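Local coordinates for cellulosomal scaffoldin (Bacteroides cellulosolvens, PDB 1TYJ), which carries a type-II cohesin module, a beta sandwich that probably binds a dockerin partner during assembly of the cellulosome, at residues A[16-21]-A[42-47]. Numbering follows the deposited sequence.
Sequences DKVTLT and TYLQPW
Leu44 and Val18 meet on the inner side of one sheet of the cohesin beta sandwich, where strands 17-25 and 44-48 do not pair directly but flank strand 108-117, which hydrogen-bonds to both. The contact across the intervening strand is therefore made by side chains alone. CD2 of Leu44 comes to 4.3 Å from CG1 of Val18, a loose methyl contact, and both residues also rest on Leu128 of the facing sheet, which ties the pair into the sandwich core. Three residues on, Trp47 works on the other surface of the same sheet. Its indole receives the bent end of Lys17 over the five-membered ring: CE sits 3.8 Å from the ring centroid, 16° off the normal, in a CH-pi contact. Lys116 adds a cation-pi contact to the indole. Without the indole, as with an alanine in place of Trp47, Asp52 would probably lose its N-H donor and the Lys17 methylenes the face they lie on. Turns at chi2 and chi4 fold the lysine over the pyrrole portion, and its ammonium also forms a long, weak ion pair with OD1 of Asp52. NZ of Lys17 lies 3.5 Å from NE1 of Trp47, but both are donors, and NE1 gives its hydrogen to OD1 of Asp52.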
loop_
_atom_site.group_PDB
_atom_site.type_symbol
_atom_site.label_atom_id
_atom_site.label_comp_id
_atom_site.label_asym_id
_atom_site.label_seq_id
_atom_site.Cartn_x
_atom_site.Cartn_y
_atom_site.Cartn_z
ATOM N N ASP A 16 -3.722 2.594 20.215
ATOM C CA ASP A 16 -2.537 1.898 19.691
ATOM C C ASP A 16 -2.390 2.186 18.205
ATOM O O ASP A 16 -3.378 2.526 17.524
ATOM C CB ASP A 16 -2.690 0.370 19.871
ATOM C CG ASP A 16 -2.442 -0.087 21.313
ATOM O OD1 ASP A 16 -2.024 0.751 22.152
ATOM O OD2 ASP A 16 -2.657 -1.297 21.590
ATOM N N LYS A 17 -1.169 1.989 17.696
ATOM C CA LYS A 17 -0.910 2.148 16.264
ATOM C C LYS A 17 -0.669 0.739 15.718
ATOM O O LYS A 17 -0.021 -0.106 16.388
ATOM C CB LYS A 17 0.370 2.937 16.017
ATOM C CG LYS A 17 0.489 4.268 16.718
ATOM C CD LYS A 17 -0.335 5.327 16.104
ATOM C CE LYS A 17 -0.257 6.613 16.971
ATOM N NZ LYS A 17 1.123 7.174 17.201
ATOM N N VAL A 18 -1.181 0.476 14.523
ATOM C CA VAL A 18 -0.949 -0.804 13.872
ATOM C C VAL A 18 -0.548 -0.506 12.435
ATOM O O VAL A 18 -1.146 0.371 11.804
ATOM C CB VAL A 18 -2.251 -1.709 13.942
ATOM C CG1 VAL A 18 -3.545 -0.959 13.517
ATOM C CG2 VAL A 18 -2.047 -3.008 13.131
ATOM N N THR A 19 0.491 -1.196 11.960
ATOM C CA THR A 19 1.036 -0.913 10.632
ATOM C C THR A 19 0.816 -2.066 9.651
ATOM O O THR A 19 1.111 -3.229 9.975
ATOM C CB THR A 19 2.510 -0.543 10.759
ATOM O OG1 THR A 19 2.613 0.612 11.603
ATOM C CG2 THR A 19 3.170 -0.252 9.392
ATOM N N LEU A 20 0.263 -1.729 8.484
ATOM C CA LEU A 20 0.183 -2.638 7.352
ATOM C C LEU A 20 1.423 -2.408 6.481
ATOM O O LEU A 20 1.567 -1.340 5.870
ATOM C CB LEU A 20 -1.065 -2.293 6.535
ATOM C CG LEU A 20 -1.413 -3.255 5.374
ATOM C CD1 LEU A 20 -1.868 -4.616 5.956
ATOM C CD2 LEU A 20 -2.500 -2.677 4.456
ATOM N N THR A 21 2.314 -3.395 6.420
ATOM C CA THR A 21 3.428 -3.330 5.494
ATOM C C THR A 21 2.968 -4.024 4.208
ATOM O O THR A 21 2.400 -5.144 4.252
ATOM C CB THR A 21 4.647 -4.021 6.087
ATOM O OG1 THR A 21 5.111 -3.289 7.239
ATOM C CG2 THR A 21 5.780 -4.088 5.049
ATOM N N THR A 42 -14.811 3.917 11.197
ATOM C CA THR A 42 -15.338 3.804 12.560
ATOM C C THR A 42 -14.226 3.424 13.541
ATOM O O THR A 42 -14.231 3.877 14.686
ATOM C CB THR A 42 -16.460 2.761 12.590
ATOM O OG1 THR A 42 -17.509 3.207 11.725
ATOM C CG2 THR A 42 -17.025 2.530 14.013
ATOM N N TYR A 43 -13.263 2.610 13.096
ATOM C CA TYR A 43 -12.279 2.038 14.016
ATOM C C TYR A 43 -10.874 2.546 13.841
ATOM O O TYR A 43 -10.079 2.445 14.770
ATOM C CB TYR A 43 -12.253 0.505 13.901
ATOM C CG TYR A 43 -13.605 -0.094 14.237
ATOM C CD1 TYR A 43 -14.485 -0.504 13.227
ATOM C CD2 TYR A 43 -14.010 -0.206 15.577
ATOM C CE1 TYR A 43 -15.753 -1.043 13.553
ATOM C CE2 TYR A 43 -15.254 -0.724 15.898
ATOM C CZ TYR A 43 -16.113 -1.135 14.886
ATOM O OH TYR A 43 -17.342 -1.656 15.223
ATOM N N LEU A 44 -10.560 3.039 12.640
ATOM C CA LEU A 44 -9.159 3.312 12.258
ATOM C C LEU A 44 -8.987 4.700 11.658
ATOM O O LEU A 44 -9.828 5.174 10.885
ATOM C CB LEU A 44 -8.687 2.271 11.214
ATOM C CG LEU A 44 -8.652 0.835 11.752
ATOM C CD1 LEU A 44 -8.482 -0.086 10.583
ATOM C CD2 LEU A 44 -7.465 0.634 12.750
ATOM N N GLN A 45 -7.848 5.301 11.977
ATOM C CA GLN A 45 -7.451 6.602 11.447
ATOM C C GLN A 45 -6.017 6.536 10.916
ATOM O O GLN A 45 -5.057 6.370 11.696
ATOM C CB GLN A 45 -7.575 7.649 12.555
ATOM C CG GLN A 45 -7.191 9.054 12.102
ATOM C CD GLN A 45 -7.364 10.081 13.196
ATOM O OE1 GLN A 45 -8.039 11.081 12.995
ATOM N NE2 GLN A 45 -6.733 9.855 14.335
ATOM N N PRO A 46 -5.840 6.664 9.578
ATOM C CA PRO A 46 -4.472 6.615 9.051
ATOM C C PRO A 46 -3.590 7.675 9.725
ATOM O O PRO A 46 -4.022 8.819 9.888
ATOM C CB PRO A 46 -4.650 6.918 7.550
ATOM C CG PRO A 46 -6.109 6.470 7.252
ATOM C CD PRO A 46 -6.852 6.858 8.517
ATOM N N TRP A 47 -2.355 7.295 10.057
ATOM C CA TRP A 47 -1.504 8.086 10.948
ATOM C C TRP A 47 -0.133 8.247 10.369
ATOM O O TRP A 47 0.528 7.267 10.038
ATOM C CB TRP A 47 -1.413 7.394 12.318
ATOM C CG TRP A 47 -0.932 8.370 13.362
ATOM C CD1 TRP A 47 0.333 8.512 13.828
ATOM C CD2 TRP A 47 -1.734 9.334 14.015
ATOM N NE1 TRP A 47 0.365 9.519 14.762
ATOM C CE2 TRP A 47 -0.894 10.043 14.900
ATOM C CE3 TRP A 47 -3.094 9.654 13.958
ATOM C CZ2 TRP A 47 -1.367 11.083 15.714
ATOM C CZ3 TRP A 47 -3.574 10.704 14.760
ATOM C CH2 TRP A 47 -2.703 11.399 15.635
#